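Local coordinates for putative tetR-family transcriptional regulatory protein (Streptomyces coelicolor, PDB 2DG8) that probably regulates transcription as a dimeric TetR-family protein that binds DNA through a helix-turn-helix motif, at residues A[16-21]-A[54-59]; A[23-28]-A[36-41]; A[31-36]-A[41-46]; A[59-64]-A[108-113]. All blocks are in the same frame, centred on the assembly; numbering follows the deposited sequence.

Contact 1. Residues A[16-21]-A[54-59]; sequences AATLDL and EQLLRE
T18 on helix 10-25 faces L56 and L57 on helix 53-77, a buried meeting within the N-terminal helical DNA-binding domain of the TetR fold. The T18 and L56 side chains meet by apolar packing alone; a polar tie between the same helices lies elsewhere, in the salt bridge of E59 with R11. Just before T18, A17 turns its methyl to A39 of helix 32-39, the first helix of the helix-turn-helix. T18 then points at helix 53-77, its CG2 anti to the backbone N and its OG1 beside it (chi1 -54°). The hydroxyl is satisfied within its own helix by a hydrogen bond with I14 O, so the apolar surroundings cost it little. CG2 is the branch that leads the contact, and T18 OG1 lies against the same leucine, 3.5 Å from L56 CD1. The next residue, L19, packs on A60 and R63, extending the seam along helix 53-77. From the other side, L56 swings its CG anti to the backbone N (chi1 -167°), which brings its isobutyl group tip to tip with the threonine. L57 adds a looser touch, its CD2 4.3 Å from T18 CG2. Packing is tight at the centre, where T18 CG2 and L56 CD1 stand 3.4 Å apart.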
loop_
_atom_site.group_PDB
_atom_site.type_symbol
_atom_site.label_atom_id
_atom_site.label_comp_id
_atom_site.label_asym_id
_atom_site.label_seq_id
_atom_site.Cartn_x
_atom_site.Cartn_y
_atom_site.Cartn_z
ATOM N N ALA A 16 22.591 -0.519 0.842
ATOM C CA ALA A 16 22.085 -1.214 -0.335
ATOM C C ALA A 16 21.789 -2.683 -0.033
ATOM O O ALA A 16 20.749 -3.205 -0.427
ATOM C CB ALA A 16 23.094 -1.107 -1.477
ATOM N N ALA A 17 22.708 -3.343 0.668
ATOM C CA ALA A 17 22.552 -4.753 1.017
ATOM C C ALA A 17 21.338 -4.940 1.923
ATOM O O ALA A 17 20.648 -5.967 1.866
ATOM C CB ALA A 17 23.813 -5.254 1.713
ATOM N N THR A 18 21.084 -3.941 2.764
ATOM C CA THR A 18 19.942 -3.979 3.669
ATOM C C THR A 18 18.647 -3.951 2.844
ATOM O O THR A 18 17.694 -4.676 3.127
ATOM C CB THR A 18 19.956 -2.769 4.627
ATOM O OG1 THR A 18 21.215 -2.713 5.311
ATOM C CG2 THR A 18 18.836 -2.893 5.663
ATOM N N LEU A 19 18.636 -3.107 1.820
ATOM C CA LEU A 19 17.490 -2.964 0.921
ATOM C C LEU A 19 17.298 -4.264 0.137
ATOM O O LEU A 19 16.182 -4.758 0.024
ATOM C CB LEU A 19 17.730 -1.783 -0.032
ATOM C CG LEU A 19 16.873 -0.514 0.098
ATOM C CD1 LEU A 19 16.187 -0.405 1.452
ATOM C CD2 LEU A 19 17.769 0.681 -0.169
ATOM N N ASP A 20 18.389 -4.811 -0.400
ATOM C CA ASP A 20 18.338 -6.072 -1.135
ATOM C C ASP A 20 17.709 -7.134 -0.226
ATOM O O ASP A 20 16.781 -7.837 -0.623
ATOM C CB ASP A 20 19.751 -6.543 -1.518
ATOM C CG ASP A 20 20.383 -5.711 -2.623
ATOM O OD1 ASP A 20 21.606 -5.867 -2.842
ATOM O OD2 ASP A 20 19.672 -4.915 -3.277
ATOM N N LEU A 21 18.241 -7.248 0.991
ATOM C CA LEU A 21 17.759 -8.217 1.968
ATOM C C LEU A 21 16.260 -8.076 2.235
ATOM O O LEU A 21 15.520 -9.053 2.157
ATOM C CB LEU A 21 18.551 -8.068 3.278
ATOM C CG LEU A 21 18.291 -9.021 4.455
ATOM C CD1 LEU A 21 16.939 -8.719 5.091
ATOM C CD2 LEU A 21 18.348 -10.467 3.967
ATOM N N GLU A 54 17.511 0.453 14.035
ATOM C CA GLU A 54 16.571 1.515 13.707
ATOM C C GLU A 54 17.207 2.559 12.801
ATOM O O GLU A 54 16.630 2.921 11.782
ATOM C CB GLU A 54 16.038 2.201 14.968
ATOM C CG GLU A 54 14.902 3.169 14.647
ATOM C CD GLU A 54 14.398 3.937 15.853
ATOM O OE1 GLU A 54 13.179 4.232 15.897
ATOM O OE2 GLU A 54 15.213 4.258 16.747
ATOM N N GLN A 55 18.385 3.054 13.169
ATOM C CA GLN A 55 19.044 4.041 12.326
ATOM C C GLN A 55 19.332 3.423 10.956
ATOM O O GLN A 55 19.169 4.069 9.923
ATOM C CB GLN A 55 20.359 4.503 12.948
ATOM C CG GLN A 55 21.123 5.449 12.041
ATOM C CD GLN A 55 22.483 5.802 12.592
ATOM O OE1 GLN A 55 23.378 4.956 12.668
ATOM N NE2 GLN A 55 22.645 7.055 12.994
ATOM N N LEU A 56 19.776 2.171 10.966
ATOM C CA LEU A 56 20.085 1.437 9.738
ATOM C C LEU A 56 18.824 1.402 8.865
ATOM O O LEU A 56 18.857 1.778 7.692
ATOM C CB LEU A 56 20.542 0.012 10.106
ATOM C CG LEU A 56 21.211 -0.968 9.130
ATOM C CD1 LEU A 56 20.179 -1.915 8.592
ATOM C CD2 LEU A 56 21.947 -0.224 8.002
ATOM N N LEU A 57 17.708 0.971 9.447
ATOM C CA LEU A 57 16.455 0.903 8.700
ATOM C C LEU A 57 15.983 2.273 8.229
ATOM O O LEU A 57 15.484 2.423 7.108
ATOM C CB LEU A 57 15.358 0.246 9.540
ATOM C CG LEU A 57 15.499 -1.262 9.774
ATOM C CD1 LEU A 57 14.294 -1.771 10.533
ATOM C CD2 LEU A 57 15.628 -1.986 8.442
ATOM N N ARG A 58 16.142 3.278 9.078
ATOM C CA ARG A 58 15.723 4.623 8.711
ATOM C C ARG A 58 16.559 5.131 7.546
ATOM O O ARG A 58 16.022 5.719 6.603
ATOM C CB ARG A 58 15.842 5.574 9.907
ATOM C CG ARG A 58 14.894 5.221 11.063
ATOM C CD ARG A 58 15.103 6.124 12.273
ATOM N NE ARG A 58 14.541 7.456 12.089
ATOM C CZ ARG A 58 13.238 7.729 12.117
ATOM N NH1 ARG A 58 12.353 6.761 12.327
ATOM N NH2 ARG A 58 12.816 8.976 11.938
ATOM N N GLU A 59 17.867 4.890 7.596
ATOM C CA GLU A 59 18.739 5.345 6.519
ATOM C C GLU A 59 18.542 4.528 5.246
ATOM O O GLU A 59 18.677 5.062 4.149
ATOM C CB GLU A 59 20.213 5.302 6.945
ATOM C CG GLU A 59 20.537 6.204 8.127
ATOM C CD GLU A 59 22.013 6.582 8.205
ATOM O OE1 GLU A 59 22.509 6.819 9.326
ATOM O OE2 GLU A 59 22.670 6.658 7.146
#

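Contact 2. Residues A[23-28]-A[36-41]; sequences AEEGIA and AQRAGV
R38 meets E24 and E25 with the edge of its guanidinium, and the three form a salt-bridge network in which one flat cation serves two acids. The arginine is extended from CG to NE, which carries its charge across to the last turn of helix 10-25. E24 comes at it from the opposite direction, its carboxylate turned 70° from the guanidinium plane. E24 OE2 takes the bond of R38 NH1 at 3.0 Å from above the carboxylate plane, although the oxygen itself lies nearly in the plane of the arginine. E24 OE1 receives a weak second bond from R38 NH2, at 3.3 Å. The network ties the end of the domain's first helix to helix 32-39, the leading helix of the helix-turn-helix, whose own C-terminus closes in a Schellman motif with G40 as the positive-phi residue. E25 reaches the arginine at a slant, and E25 OE2 accepts from R38 NH2 at 2.8 Å on the anti side. NH2 therefore serves both glutamates, while E25 OE1 turns to R29 in a further salt bridge. With two acids round it, the R38 charge is probably well stabilised despite its surface setting. L21 packs its CD2 against R38 NE.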
loop_
_atom_site.group_PDB
_atom_site.type_symbol
_atom_site.label_atom_id
_atom_site.label_comp_id
_atom_site.label_asym_id
_atom_site.label_seq_id
_atom_site.Cartn_x
_atom_site.Cartn_y
_atom_site.Cartn_z
ATOM N N ALA A 23 13.950 -6.572 0.423
ATOM C CA ALA A 23 13.210 -6.867 -0.806
ATOM C C ALA A 23 13.089 -8.373 -1.059
ATOM O O ALA A 23 12.020 -8.870 -1.390
ATOM C CB ALA A 23 13.886 -6.199 -1.991
ATOM N N GLU A 24 14.191 -9.093 -0.894
ATOM C CA GLU A 24 14.214 -10.530 -1.131
ATOM C C GLU A 24 13.630 -11.422 -0.039
ATOM O O GLU A 24 12.816 -12.299 -0.327
ATOM C CB GLU A 24 15.647 -10.983 -1.414
ATOM C CG GLU A 24 16.251 -10.425 -2.697
ATOM C CD GLU A 24 17.728 -10.776 -2.848
ATOM O OE1 GLU A 24 18.082 -11.971 -2.711
ATOM O OE2 GLU A 24 18.534 -9.859 -3.110
ATOM N N GLU A 25 14.021 -11.193 1.209
ATOM C CA GLU A 25 13.570 -12.045 2.313
ATOM C C GLU A 25 12.561 -11.444 3.278
ATOM O O GLU A 25 12.008 -12.161 4.116
ATOM C CB GLU A 25 14.788 -12.527 3.112
ATOM C CG GLU A 25 15.779 -13.368 2.300
ATOM C CD GLU A 25 17.040 -13.713 3.078
ATOM O OE1 GLU A 25 16.921 -14.142 4.243
ATOM O OE2 GLU A 25 18.149 -13.560 2.523
ATOM N N GLY A 26 12.335 -10.137 3.184
ATOM C CA GLY A 26 11.388 -9.497 4.075
ATOM C C GLY A 26 12.045 -8.812 5.258
ATOM O O GLY A 26 13.183 -9.126 5.627
ATOM N N ILE A 27 11.314 -7.883 5.861
ATOM C CA ILE A 27 11.791 -7.114 6.997
ATOM C C ILE A 27 12.227 -7.949 8.215
ATOM O O ILE A 27 13.243 -7.647 8.836
ATOM C CB ILE A 27 10.718 -6.090 7.437
ATOM C CG1 ILE A 27 11.313 -5.093 8.428
ATOM C CG2 ILE A 27 9.520 -6.806 8.049
ATOM C CD1 ILE A 27 12.316 -4.149 7.804
ATOM N N ALA A 28 11.480 -8.997 8.547
ATOM C CA ALA A 28 11.820 -9.818 9.712
ATOM C C ALA A 28 13.180 -10.519 9.608
ATOM O O ALA A 28 13.768 -10.884 10.621
ATOM C CB ALA A 28 10.719 -10.847 9.970
ATOM N N ALA A 36 25.932 -7.928 6.543
ATOM C CA ALA A 36 27.378 -7.835 6.370
ATOM C C ALA A 36 27.821 -8.760 5.239
ATOM O O ALA A 36 28.613 -8.370 4.379
ATOM C CB ALA A 36 28.099 -8.202 7.674
ATOM N N GLN A 37 27.299 -9.983 5.235
ATOM C CA GLN A 37 27.638 -10.948 4.191
ATOM C C GLN A 37 27.274 -10.449 2.793
ATOM O O GLN A 37 28.071 -10.564 1.854
ATOM C CB GLN A 37 26.929 -12.277 4.446
ATOM C CG GLN A 37 27.171 -13.327 3.358
ATOM C CD GLN A 37 28.650 -13.609 3.129
ATOM O OE1 GLN A 37 29.414 -13.784 4.080
ATOM N NE2 GLN A 37 29.056 -13.667 1.864
ATOM N N ARG A 38 26.068 -9.901 2.650
ATOM C CA ARG A 38 25.623 -9.393 1.355
ATOM C C ARG A 38 26.439 -8.173 0.919
ATOM O O ARG A 38 26.724 -7.991 -0.262
ATOM C CB ARG A 38 24.142 -9.011 1.411
ATOM C CG ARG A 38 23.178 -10.173 1.489
ATOM C CD ARG A 38 21.763 -9.657 1.712
ATOM N NE ARG A 38 20.754 -10.703 1.578
ATOM C CZ ARG A 38 20.030 -10.910 0.482
ATOM N NH1 ARG A 38 20.202 -10.136 -0.584
ATOM N NH2 ARG A 38 19.132 -11.887 0.452
ATOM N N ALA A 39 26.801 -7.329 1.878
ATOM C CA ALA A 39 27.582 -6.137 1.576
ATOM C C ALA A 39 29.050 -6.505 1.422
ATOM O O ALA A 39 29.866 -5.687 0.985
ATOM C CB ALA A 39 27.420 -5.110 2.695
ATOM N N GLY A 40 29.387 -7.739 1.778
ATOM C CA GLY A 40 30.772 -8.161 1.679
ATOM C C GLY A 40 31.655 -7.258 2.517
ATOM O O GLY A 40 32.606 -6.661 2.015
ATOM N N VAL A 41 31.312 -7.133 3.796
ATOM C CA VAL A 41 32.069 -6.313 4.734
ATOM C C VAL A 41 32.108 -7.065 6.056
ATOM O O VAL A 41 31.185 -7.809 6.381
ATOM C CB VAL A 41 31.400 -4.924 4.973
ATOM C CG1 VAL A 41 31.099 -4.256 3.646
ATOM C CG2 VAL A 41 30.117 -5.079 5.798
#

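Contact 3. Residues A[31-36]-A[41-46]; sequences SHRRIA and VPLGSM
H32 and M46 bring their CA atoms to 6.2 Å as the chain folds back on itself, and A36 and V41 lie closer still where the turn begins. This is the helix-turn-helix: helix 32-39 packs against the start of helix 44-49, which in TetR relatives is the recognition helix. S31 is the N-cap of the first helix, its OG accepting from R34 N. V41 N, already used in ending that helix, bonds to A36 O at a straight 165°. Among the side chains, H32 and M46 run alongside in opposing senses, with M46 CB 3.5 Å from H32 CD2. The methionine bends at chi2 (-59°), which places M46 SD 3.8 Å from I35 CG2. A further turn at chi3 (103°) sends M46 CE to A36 CA, at 3.9 Å. Were M46 an alanine, I35 and A36 would probably lose the sulfur and methyl packed on them, opening a gap in the angle between the helices. Toward the surface, L43 lies beside R33, the two side chains heading in a common direction. A36 CB is meanwhile 3.9 Å from L43 CA, and L43 CD1 meets R33 CG at 3.6 Å.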
loop_
_atom_site.group_PDB
_atom_site.type_symbol
_atom_site.label_atom_id
_atom_site.label_comp_id
_atom_site.label_asym_id
_atom_site.label_seq_id
_atom_site.Cartn_x
_atom_site.Cartn_y
_atom_site.Cartn_z
ATOM N N SER A 31 19.146 -8.658 9.705
ATOM C CA SER A 31 20.086 -8.921 10.786
ATOM C C SER A 31 21.461 -8.465 10.357
ATOM O O SER A 31 21.784 -8.454 9.167
ATOM C CB SER A 31 20.125 -10.409 11.162
ATOM O OG SER A 31 20.925 -11.162 10.267
ATOM N N HIS A 32 22.258 -8.074 11.341
ATOM C CA HIS A 32 23.616 -7.609 11.117
ATOM C C HIS A 32 24.473 -8.601 10.346
ATOM O O HIS A 32 25.194 -8.220 9.426
ATOM C CB HIS A 32 24.265 -7.292 12.463
ATOM C CG HIS A 32 23.862 -5.967 13.020
ATOM N ND1 HIS A 32 23.679 -5.748 14.367
ATOM C CD2 HIS A 32 23.607 -4.788 12.406
ATOM C CE1 HIS A 32 23.325 -4.489 14.561
ATOM N NE2 HIS A 32 23.276 -3.885 13.388
ATOM N N ARG A 33 24.399 -9.874 10.719
ATOM C CA ARG A 33 25.194 -10.895 10.043
ATOM C C ARG A 33 24.821 -11.087 8.575
ATOM O O ARG A 33 25.695 -11.114 7.705
ATOM C CB ARG A 33 25.079 -12.229 10.783
ATOM C CG ARG A 33 26.204 -12.483 11.786
ATOM C CD ARG A 33 25.668 -12.832 13.167
ATOM N NE ARG A 33 24.631 -13.862 13.112
ATOM C CZ ARG A 33 24.061 -14.407 14.184
ATOM N NH1 ARG A 33 24.429 -14.026 15.401
ATOM N NH2 ARG A 33 23.117 -15.331 14.040
ATOM N N ARG A 34 23.526 -11.214 8.296
ATOM C CA ARG A 34 23.067 -11.415 6.928
ATOM C C ARG A 34 23.438 -10.244 6.024
ATOM O O ARG A 34 23.828 -10.432 4.867
ATOM C CB ARG A 34 21.551 -11.608 6.898
ATOM C CG ARG A 34 21.039 -12.791 7.698
ATOM C CD ARG A 34 19.649 -13.209 7.218
ATOM N NE ARG A 34 19.150 -14.346 7.980
ATOM C CZ ARG A 34 18.605 -14.259 9.188
ATOM N NH1 ARG A 34 18.467 -13.081 9.779
ATOM N NH2 ARG A 34 18.229 -15.362 9.825
ATOM N N ILE A 35 23.319 -9.031 6.555
ATOM C CA ILE A 35 23.628 -7.835 5.786
ATOM C C ILE A 35 25.116 -7.706 5.517
ATOM O O ILE A 35 25.524 -7.416 4.389
ATOM C CB ILE A 35 23.103 -6.569 6.510
ATOM C CG1 ILE A 35 21.569 -6.607 6.538
ATOM C CG2 ILE A 35 23.602 -5.305 5.810
ATOM C CD1 ILE A 35 20.937 -5.574 7.437
ATOM N N ALA A 36 25.932 -7.928 6.543
ATOM C CA ALA A 36 27.378 -7.835 6.370
ATOM C C ALA A 36 27.821 -8.760 5.239
ATOM O O ALA A 36 28.613 -8.370 4.379
ATOM C CB ALA A 36 28.099 -8.202 7.674
ATOM N N VAL A 41 31.312 -7.133 3.796
ATOM C CA VAL A 41 32.069 -6.313 4.734
ATOM C C VAL A 41 32.108 -7.065 6.056
ATOM O O VAL A 41 31.185 -7.809 6.381
ATOM C CB VAL A 41 31.400 -4.924 4.973
ATOM C CG1 VAL A 41 31.099 -4.256 3.646
ATOM C CG2 VAL A 41 30.117 -5.079 5.798
ATOM N N PRO A 42 33.183 -6.896 6.836
ATOM C CA PRO A 42 33.221 -7.616 8.111
ATOM C C PRO A 42 32.044 -7.253 9.021
ATOM O O PRO A 42 31.547 -6.119 9.000
ATOM C CB PRO A 42 34.582 -7.223 8.696
ATOM C CG PRO A 42 34.895 -5.905 8.038
ATOM C CD PRO A 42 34.411 -6.109 6.624
ATOM N N LEU A 43 31.596 -8.230 9.806
ATOM C CA LEU A 43 30.477 -8.056 10.727
ATOM C C LEU A 43 30.609 -6.793 11.580
ATOM O O LEU A 43 29.628 -6.079 11.813
ATOM C CB LEU A 43 30.357 -9.286 11.636
ATOM C CG LEU A 43 29.264 -9.280 12.712
ATOM C CD1 LEU A 43 27.878 -9.316 12.065
ATOM C CD2 LEU A 43 29.445 -10.500 13.617
ATOM N N GLY A 44 31.825 -6.516 12.036
ATOM C CA GLY A 44 32.053 -5.346 12.865
ATOM C C GLY A 44 31.701 -4.020 12.202
ATOM O O GLY A 44 31.406 -3.043 12.893
ATOM N N SER A 45 31.728 -3.977 10.871
ATOM C CA SER A 45 31.414 -2.753 10.141
ATOM C C SER A 45 29.982 -2.292 10.386
ATOM O O SER A 45 29.681 -1.108 10.254
ATOM C CB SER A 45 31.613 -2.951 8.639
ATOM O OG SER A 45 32.926 -3.358 8.342
ATOM N N MET A 46 29.101 -3.225 10.735
ATOM C CA MET A 46 27.704 -2.889 10.981
ATOM C C MET A 46 27.574 -1.895 12.136
ATOM O O MET A 46 26.993 -0.821 11.980
ATOM C CB MET A 46 26.890 -4.157 11.287
ATOM C CG MET A 46 26.753 -5.132 10.111
ATOM S SD MET A 46 25.959 -4.403 8.638
ATOM C CE MET A 46 27.298 -4.131 7.655
#

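Contact 4. Residues A[59-64]-A[108-113]; sequences EAFGRF and QELYTL
F61 and L110 overlap, their side chains running opposite ways, where helix 53-77 meets helix 101-116, their short segments inclined at 131° with axes 11.3 Å apart. The wide spacing is bridged by the phenylalanine. From CB, which is directed at the partner helix, the ring leaves anti to the carbonyl carbon (chi1 -82°). F61 CG comes first under L110 CD1, at 4.0 Å. That methyl sits over one face, offset toward the rim, in a CH-pi contact 4.3 Å from the ring centroid. L110 CB lies over the face too, 3.9 Å from both F61 CD2 and F61 CE2. On the opposite flank of the ring, F61 CD1 and then CE1 approach L113 CD2, CE1 to 3.5 Å. At the tip, F61 CZ is 4.2 Å from E109 CB, whose carboxylate leads away to a salt bridge with R116 of the second subunit. With only the methyl of an alanine at F61, a gap is likely to open beside L110 and L113. L110 also packs on T124 and W127 of helix 121-135. Such a seam is characteristic of the TetR fold, in which the long helix following the DNA-binding motif packs against the helical C-terminal domain that forms the dimer.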
loop_
_atom_site.group_PDB
_atom_site.type_symbol
_atom_site.label_atom_id
_atom_site.label_comp_id
_atom_site.label_asym_id
_atom_site.label_seq_id
_atom_site.Cartn_x
_atom_site.Cartn_y
_atom_site.Cartn_z
ATOM N N GLU A 59 17.867 4.890 7.596
ATOM C CA GLU A 59 18.739 5.345 6.519
ATOM C C GLU A 59 18.542 4.528 5.246
ATOM O O GLU A 59 18.677 5.062 4.149
ATOM C CB GLU A 59 20.213 5.302 6.945
ATOM C CG GLU A 59 20.537 6.204 8.127
ATOM C CD GLU A 59 22.013 6.582 8.205
ATOM O OE1 GLU A 59 22.509 6.819 9.326
ATOM O OE2 GLU A 59 22.670 6.658 7.146
ATOM N N ALA A 60 18.221 3.241 5.391
ATOM C CA ALA A 60 17.996 2.379 4.232
ATOM C C ALA A 60 16.721 2.764 3.482
ATOM O O ALA A 60 16.735 2.929 2.266
ATOM C CB ALA A 60 17.915 0.919 4.660
ATOM N N PHE A 61 15.620 2.893 4.211
ATOM C CA PHE A 61 14.346 3.251 3.598
ATOM C C PHE A 61 14.348 4.702 3.138
ATOM O O PHE A 61 13.573 5.092 2.255
ATOM C CB PHE A 61 13.196 2.998 4.573
ATOM C CG PHE A 61 12.738 1.556 4.610
ATOM C CD1 PHE A 61 12.720 0.846 5.803
ATOM C CD2 PHE A 61 12.292 0.922 3.451
ATOM C CE1 PHE A 61 12.262 -0.475 5.848
ATOM C CE2 PHE A 61 11.834 -0.397 3.481
ATOM C CZ PHE A 61 11.815 -1.099 4.685
ATOM N N GLY A 62 15.220 5.498 3.745
ATOM C CA GLY A 62 15.331 6.889 3.359
ATOM C C GLY A 62 16.007 6.919 2.001
ATOM O O GLY A 62 15.670 7.740 1.153
ATOM N N ARG A 63 16.967 6.019 1.796
ATOM C CA ARG A 63 17.664 5.935 0.516
ATOM C C ARG A 63 16.691 5.479 -0.578
ATOM O O ARG A 63 16.705 6.014 -1.692
ATOM C CB ARG A 63 18.824 4.938 0.582
ATOM C CG ARG A 63 19.419 4.670 -0.784
ATOM C CD ARG A 63 20.019 3.280 -0.911
ATOM N NE ARG A 63 21.414 3.229 -0.493
ATOM C CZ ARG A 63 22.400 2.765 -1.258
ATOM N NH1 ARG A 63 22.140 2.312 -2.482
ATOM N NH2 ARG A 63 23.644 2.762 -0.804
ATOM N N PHE A 64 15.878 4.466 -0.269
ATOM C CA PHE A 64 14.890 3.965 -1.228
ATOM C C PHE A 64 13.907 5.095 -1.538
ATOM O O PHE A 64 13.482 5.287 -2.673
ATOM C CB PHE A 64 14.124 2.764 -0.655
ATOM C CG PHE A 64 12.934 2.374 -1.476
ATOM C CD1 PHE A 64 11.651 2.753 -1.093
ATOM C CD2 PHE A 64 13.102 1.683 -2.677
ATOM C CE1 PHE A 64 10.550 2.452 -1.898
ATOM C CE2 PHE A 64 12.006 1.381 -3.490
ATOM C CZ PHE A 64 10.730 1.767 -3.097
ATOM N N GLN A 108 5.920 -1.514 -0.307
ATOM C CA GLN A 108 4.964 -2.153 0.592
ATOM C C GLN A 108 5.577 -2.514 1.946
ATOM O O GLN A 108 4.895 -2.454 2.969
ATOM C CB GLN A 108 4.356 -3.395 -0.072
ATOM C CG GLN A 108 3.601 -3.073 -1.365
ATOM C CD GLN A 108 2.501 -2.033 -1.164
ATOM O OE1 GLN A 108 2.302 -1.162 -2.004
ATOM N NE2 GLN A 108 1.781 -2.132 -0.059
ATOM N N GLU A 109 6.851 -2.888 1.966
ATOM C CA GLU A 109 7.490 -3.219 3.241
ATOM C C GLU A 109 7.472 -1.967 4.100
ATOM O O GLU A 109 7.088 -2.011 5.267
ATOM C CB GLU A 109 8.943 -3.683 3.037
ATOM C CG GLU A 109 9.087 -5.115 2.544
ATOM C CD GLU A 109 8.792 -6.156 3.626
ATOM O OE1 GLU A 109 8.648 -5.775 4.806
ATOM O OE2 GLU A 109 8.722 -7.364 3.303
ATOM N N LEU A 110 7.874 -0.844 3.513
ATOM C CA LEU A 110 7.906 0.409 4.251
ATOM C C LEU A 110 6.545 0.774 4.824
ATOM O O LEU A 110 6.440 1.152 5.990
ATOM C CB LEU A 110 8.409 1.554 3.365
ATOM C CG LEU A 110 8.322 2.924 4.038
ATOM C CD1 LEU A 110 9.038 2.891 5.372
ATOM C CD2 LEU A 110 8.922 3.984 3.132
ATOM N N TYR A 111 5.507 0.666 4.004
ATOM C CA TYR A 111 4.152 0.989 4.450
ATOM C C TYR A 111 3.707 0.130 5.636
ATOM O O TYR A 111 3.027 0.622 6.535
ATOM C CB TYR A 111 3.162 0.830 3.291
ATOM C CG TYR A 111 3.296 1.885 2.223
ATOM C CD1 TYR A 111 2.598 1.784 1.022
ATOM C CD2 TYR A 111 4.118 2.996 2.415
ATOM C CE1 TYR A 111 2.718 2.764 0.039
ATOM C CE2 TYR A 111 4.243 3.969 1.448
ATOM C CZ TYR A 111 3.546 3.853 0.264
ATOM O OH TYR A 111 3.681 4.827 -0.685
ATOM N N THR A 112 4.083 -1.149 5.637
ATOM C CA THR A 112 3.701 -2.039 6.738
ATOM C C THR A 112 4.451 -1.607 7.985
ATOM O O THR A 112 3.886 -1.563 9.076
ATOM C CB THR A 112 4.026 -3.529 6.418
ATOM O OG1 THR A 112 3.316 -3.923 5.241
ATOM C CG2 THR A 112 3.585 -4.449 7.561
ATOM N N LEU A 113 5.724 -1.262 7.814
ATOM C CA LEU A 113 6.546 -0.817 8.935
ATOM C C LEU A 113 5.956 0.459 9.546
ATOM O O LEU A 113 5.796 0.565 10.766
ATOM C CB LEU A 113 7.988 -0.567 8.466
ATOM C CG LEU A 113 9.049 -0.188 9.512
ATOM C CD1 LEU A 113 9.123 -1.224 10.637
ATOM C CD2 LEU A 113 10.399 -0.086 8.817
#

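In the fold
The four contacts show chemistry following depth. Contacts 1 and 4 are buried and apolar, and both use helix 53-77: the first joins it to helix 10-25, the second to helix 101-116, their centres about 8 Å apart. Contact 2 is ionic and lies at the surface, while contact 3, partly buried, mixes apolar packing with a backbone bond. Contacts 2 and 3 share helix 32-39 and its end, and I35 of contact 3 also packs on T18 and L56 of contact 1. Contacts 3 and 4 do not touch, their nearest atoms about 8 Å apart. Contacts 2 and 4 meet through I27 and E109, and both reach the second subunit.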